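Local coordinates for Trp Repressor Binding Protein (Bacillus subtilis, PDB 1RLI), which is a putative NAD(P)H-dependent, FMN-containing oxidoreductase of the SsuE family, probably using a reduced nicotinamide cofactor to reduce its flavin, at residues D[57-66]-D[89-100]. Sequence-based numbering, arbitrary orientation.
Sequences PVQDDYDSII and TLKLFIDRWSQT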
loop_
_atom_site.group_PDB
_atom_site.type_symbol
_atom_site.label_atom_id
_atom_site.label_comp_id
_atom_site.label_asym_id
_atom_site.label_seq_id
_atom_site.Cartn_x
_atom_site.Cartn_y
_atom_site.Cartn_z
ATOM N N PRO D 57 1.850 -12.468 24.879
ATOM C CA PRO D 57 0.573 -11.858 25.257
ATOM C C PRO D 57 -0.223 -12.753 26.207
ATOM O O PRO D 57 -0.169 -13.990 26.118
ATOM C CB PRO D 57 -0.150 -11.691 23.919
ATOM C CG PRO D 57 0.999 -11.517 22.934
ATOM C CD PRO D 57 1.984 -12.559 23.412
ATOM N N VAL D 58 -0.966 -12.109 27.099
ATOM C CA VAL D 58 -1.817 -12.793 28.065
ATOM C C VAL D 58 -3.236 -12.370 27.733
ATOM O O VAL D 58 -3.535 -11.176 27.725
ATOM C CB VAL D 58 -1.494 -12.353 29.512
ATOM C CG1 VAL D 58 -2.455 -13.036 30.495
ATOM C CG2 VAL D 58 -0.044 -12.680 29.838
ATOM N N GLN D 59 -4.109 -13.338 27.473
ATOM C CA GLN D 59 -5.484 -13.021 27.110
ATOM C C GLN D 59 -6.522 -13.594 28.059
ATOM O O GLN D 59 -7.640 -13.885 27.658
ATOM C CB GLN D 59 -5.772 -13.504 25.685
ATOM C CG GLN D 59 -4.901 -12.867 24.613
ATOM C CD GLN D 59 -5.424 -13.189 23.230
ATOM O OE1 GLN D 59 -5.865 -14.302 22.983
ATOM N NE2 GLN D 59 -5.372 -12.220 22.323
ATOM N N ASP D 60 -6.158 -13.744 29.328
ATOM C CA ASP D 60 -7.098 -14.279 30.301
ATOM C C ASP D 60 -8.310 -13.373 30.440
ATOM O O ASP D 60 -9.420 -13.849 30.715
ATOM C CB ASP D 60 -6.416 -14.434 31.668
ATOM C CG ASP D 60 -5.338 -15.505 31.668
ATOM O OD1 ASP D 60 -4.430 -15.454 30.812
ATOM O OD2 ASP D 60 -5.394 -16.405 32.533
ATOM N N ASP D 61 -8.114 -12.072 30.228
ATOM C CA ASP D 61 -9.214 -11.127 30.372
ATOM C C ASP D 61 -9.828 -10.656 29.046
ATOM O O ASP D 61 -10.479 -9.607 28.988
ATOM C CB ASP D 61 -8.754 -9.926 31.211
ATOM C CG ASP D 61 -7.716 -9.065 30.501
ATOM O OD1 ASP D 61 -6.920 -9.594 29.686
ATOM O OD2 ASP D 61 -7.694 -7.848 30.782
ATOM N N TYR D 62 -9.651 -11.461 27.999
ATOM C CA TYR D 62 -10.177 -11.120 26.671
ATOM C C TYR D 62 -11.685 -10.868 26.648
ATOM O O TYR D 62 -12.128 -9.880 26.068
ATOM C CB TYR D 62 -9.788 -12.218 25.660
ATOM C CG TYR D 62 -10.312 -11.991 24.256
ATOM C CD1 TYR D 62 -9.619 -11.191 23.352
ATOM C CD2 TYR D 62 -11.498 -12.582 23.840
ATOM C CE1 TYR D 62 -10.095 -10.987 22.052
ATOM C CE2 TYR D 62 -11.992 -12.376 22.535
ATOM C CZ TYR D 62 -11.278 -11.578 21.651
ATOM O OH TYR D 62 -11.756 -11.376 20.367
ATOM N N ASP D 63 -12.491 -11.749 27.255
ATOM C CA ASP D 63 -13.943 -11.543 27.269
ATOM C C ASP D 63 -14.327 -10.235 27.957
ATOM O O ASP D 63 -15.244 -9.556 27.509
ATOM C CB ASP D 63 -14.682 -12.702 27.968
ATOM C CG ASP D 63 -14.563 -14.015 27.213
ATOM O OD1 ASP D 63 -14.365 -13.985 25.976
ATOM O OD2 ASP D 63 -14.681 -15.083 27.863
ATOM N N SER D 64 -13.649 -9.893 29.051
ATOM C CA SER D 64 -13.929 -8.638 29.755
ATOM C C SER D 64 -13.619 -7.440 28.855
ATOM O O SER D 64 -14.301 -6.407 28.905
ATOM C CB SER D 64 -13.087 -8.537 31.030
ATOM O OG SER D 64 -13.616 -9.393 32.022
ATOM N N ILE D 65 -12.582 -7.580 28.036
ATOM C CA ILE D 65 -12.197 -6.503 27.129
ATOM C C ILE D 65 -13.254 -6.317 26.047
ATOM O O ILE D 65 -13.680 -5.192 25.761
ATOM C CB ILE D 65 -10.816 -6.784 26.517
ATOM C CG1 ILE D 65 -9.770 -6.677 27.630
ATOM C CG2 ILE D 65 -10.510 -5.784 25.362
ATOM C CD1 ILE D 65 -8.344 -7.041 27.227
ATOM N N ILE D 66 -13.706 -7.425 25.467
ATOM C CA ILE D 66 -14.717 -7.360 24.426
ATOM C C ILE D 66 -15.974 -6.712 24.995
ATOM O O ILE D 66 -16.619 -5.889 24.334
ATOM C CB ILE D 66 -15.067 -8.763 23.900
ATOM C CG1 ILE D 66 -13.872 -9.365 23.139
ATOM C CG2 ILE D 66 -16.252 -8.688 22.982
ATOM C CD1 ILE D 66 -13.419 -8.548 21.880
ATOM N N THR D 89 0.786 -8.137 21.005
ATOM C CA THR D 89 -0.467 -8.167 21.758
ATOM C C THR D 89 -1.669 -7.729 20.934
ATOM O O THR D 89 -2.718 -8.356 21.003
ATOM C CB THR D 89 -0.403 -7.303 23.029
ATOM O OG1 THR D 89 -0.024 -5.964 22.692
ATOM C CG2 THR D 89 0.614 -7.886 24.017
ATOM N N LEU D 90 -1.530 -6.669 20.134
ATOM C CA LEU D 90 -2.684 -6.223 19.350
ATOM C C LEU D 90 -3.001 -7.203 18.233
ATOM O O LEU D 90 -4.181 -7.404 17.892
ATOM C CB LEU D 90 -2.470 -4.812 18.769
ATOM C CG LEU D 90 -3.690 -4.207 18.045
ATOM C CD1 LEU D 90 -4.907 -4.165 18.993
ATOM C CD2 LEU D 90 -3.373 -2.790 17.564
ATOM N N LYS D 91 -1.976 -7.825 17.656
ATOM C CA LYS D 91 -2.188 -8.810 16.578
ATOM C C LYS D 91 -2.962 -10.034 17.103
ATOM O O LYS D 91 -3.911 -10.487 16.460
ATOM C CB LYS D 91 -0.843 -9.247 15.981
ATOM C CG LYS D 91 -0.899 -10.437 15.023
ATOM C CD LYS D 91 -1.755 -10.148 13.807
ATOM C CE LYS D 91 -1.637 -11.290 12.790
ATOM N NZ LYS D 91 -2.675 -11.149 11.728
ATOM N N LEU D 92 -2.596 -10.552 18.280
ATOM C CA LEU D 92 -3.313 -11.713 18.810
ATOM C C LEU D 92 -4.733 -11.326 19.233
ATOM O O LEU D 92 -5.666 -12.145 19.143
ATOM C CB LEU D 92 -2.545 -12.338 19.994
ATOM C CG LEU D 92 -1.551 -13.447 19.602
ATOM C CD1 LEU D 92 -0.530 -12.922 18.574
ATOM C CD2 LEU D 92 -0.859 -13.979 20.859
ATOM N N PHE D 93 -4.906 -10.078 19.680
ATOM C CA PHE D 93 -6.231 -9.586 20.088
ATOM C C PHE D 93 -7.160 -9.521 18.870
ATOM O O PHE D 93 -8.267 -10.074 18.872
ATOM C CB PHE D 93 -6.103 -8.187 20.696
ATOM C CG PHE D 93 -7.424 -7.577 21.068
ATOM C CD1 PHE D 93 -8.143 -8.058 22.167
ATOM C CD2 PHE D 93 -7.960 -6.543 20.307
ATOM C CE1 PHE D 93 -9.393 -7.503 22.503
ATOM C CE2 PHE D 93 -9.207 -5.977 20.632
ATOM C CZ PHE D 93 -9.923 -6.463 21.739
ATOM N N ILE D 94 -6.712 -8.846 17.812
ATOM C CA ILE D 94 -7.538 -8.756 16.610
ATOM C C ILE D 94 -7.764 -10.146 15.967
ATOM O O ILE D 94 -8.879 -10.445 15.522
ATOM C CB ILE D 94 -6.904 -7.738 15.602
ATOM C CG1 ILE D 94 -7.019 -6.327 16.208
ATOM C CG2 ILE D 94 -7.608 -7.788 14.236
ATOM C CD1 ILE D 94 -6.253 -5.228 15.426
ATOM N N ASP D 95 -6.741 -11.001 15.941
ATOM C CA ASP D 95 -6.910 -12.323 15.333
ATOM C C ASP D 95 -8.045 -13.091 16.033
ATOM O O ASP D 95 -8.758 -13.868 15.390
ATOM C CB ASP D 95 -5.640 -13.182 15.434
ATOM C CG ASP D 95 -4.570 -12.824 14.391
ATOM O OD1 ASP D 95 -4.821 -12.003 13.488
ATOM O OD2 ASP D 95 -3.466 -13.402 14.497
ATOM N N ARG D 96 -8.187 -12.891 17.345
ATOM C CA ARG D 96 -9.231 -13.578 18.112
ATOM C C ARG D 96 -10.644 -13.091 17.758
ATOM O O ARG D 96 -11.641 -13.710 18.140
ATOM C CB ARG D 96 -8.956 -13.466 19.624
ATOM C CG ARG D 96 -9.808 -14.397 20.508
ATOM C CD ARG D 96 -9.114 -14.585 21.863
ATOM N NE ARG D 96 -9.941 -15.281 22.845
ATOM C CZ ARG D 96 -9.486 -15.694 24.022
ATOM N NH1 ARG D 96 -8.211 -15.480 24.337
ATOM N NH2 ARG D 96 -10.310 -16.297 24.886
ATOM N N TRP D 97 -10.765 -11.983 17.024
ATOM C CA TRP D 97 -12.102 -11.555 16.608
ATOM C C TRP D 97 -12.710 -12.685 15.765
ATOM O O TRP D 97 -13.919 -12.798 15.649
ATOM C CB TRP D 97 -12.049 -10.267 15.773
ATOM C CG TRP D 97 -11.748 -9.037 16.583
ATOM C CD1 TRP D 97 -11.496 -8.975 17.926
ATOM C CD2 TRP D 97 -11.604 -7.704 16.084
ATOM N NE1 TRP D 97 -11.198 -7.682 18.289
ATOM C CE2 TRP D 97 -11.251 -6.883 17.177
ATOM C CE3 TRP D 97 -11.730 -7.128 14.815
ATOM C CZ2 TRP D 97 -11.014 -5.506 17.043
ATOM C CZ3 TRP D 97 -11.493 -5.755 14.672
ATOM C CH2 TRP D 97 -11.137 -4.959 15.790
ATOM N N SER D 98 -11.866 -13.515 15.154
ATOM C CA SER D 98 -12.392 -14.624 14.361
ATOM C C SER D 98 -13.208 -15.544 15.271
ATOM O O SER D 98 -14.233 -16.087 14.853
ATOM C CB SER D 98 -11.258 -15.419 13.705
ATOM O OG SER D 98 -10.762 -14.693 12.588
ATOM N N GLN D 99 -12.729 -15.720 16.496
ATOM C CA GLN D 99 -13.419 -16.558 17.478
ATOM C C GLN D 99 -14.688 -15.875 17.963
ATOM O O GLN D 99 -15.738 -16.495 18.075
ATOM C CB GLN D 99 -12.522 -16.825 18.695
ATOM C CG GLN D 99 -11.529 -17.955 18.517
ATOM C CD GLN D 99 -10.559 -18.075 19.700
ATOM O OE1 GLN D 99 -10.954 -18.048 20.887
ATOM N NE2 GLN D 99 -9.280 -18.217 19.378
ATOM N N THR D 100 -14.586 -14.590 18.260
ATOM C CA THR D 100 -15.737 -13.857 18.758
ATOM C C THR D 100 -16.861 -13.788 17.742
ATOM O O THR D 100 -18.029 -13.731 18.116
ATOM C CB THR D 100 -15.291 -12.453 19.201
ATOM O OG1 THR D 100 -14.161 -12.599 20.077
ATOM C CG2 THR D 100 -16.401 -11.739 19.913
HETATM O O HOH W 1 -3.830 -9.803 23.091
HETATM O O HOH W 2 -9.129 -16.057 27.475
HETATM O O HOH W 3 -13.163 -16.464 25.063
#
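R96 lies flat along the ring of Y62, where two helical parts of a flavodoxin-like alpha/beta fold meet. Helix 62-70 leads into strand 74-80 of the central sheet, and helix 88-95 follows that strand. Segments 62-66 and 89-95 cross at -76°.

R96 CD sits 3.4 Å from the Y62 ring centroid, almost exactly on the ring normal, in a CH-pi contact. The guanidinium continues over the same face, with planes 17° apart. R96 CG is anti to the backbone N (chi1 -167°), and the extended chain beyond it passes from above Y62 CZ toward CG. I66 CG1 lies over the rim of the opposite face.

Polar bonds hold the guanidinium and the Q59 amide. R96 NH1 donates to Q59 OE1 (3.0 Å), which lies in the guanidinium plane. Q59 NE2 gives a hydrogen bond to L92 O (3.2 Å), approaching from above the carbonyl plane. R96 NH2 reaches Q59 O and D63 OD1 through separate waters. With R96 replaced by alanine, one face of Y62 would probably lose its cover and Q59 OE1 this donor.

Apolar contacts fill the inner side. I65 CG2 meets F93 CE1 at 3.5 Å, and Y62 CE1 touches F93 CD1. At the other end, P57 CG packs on L92 CD2.

At the ring edge, Y62 OH and T100 OG1 share a hydrogen bond of 2.7 Å.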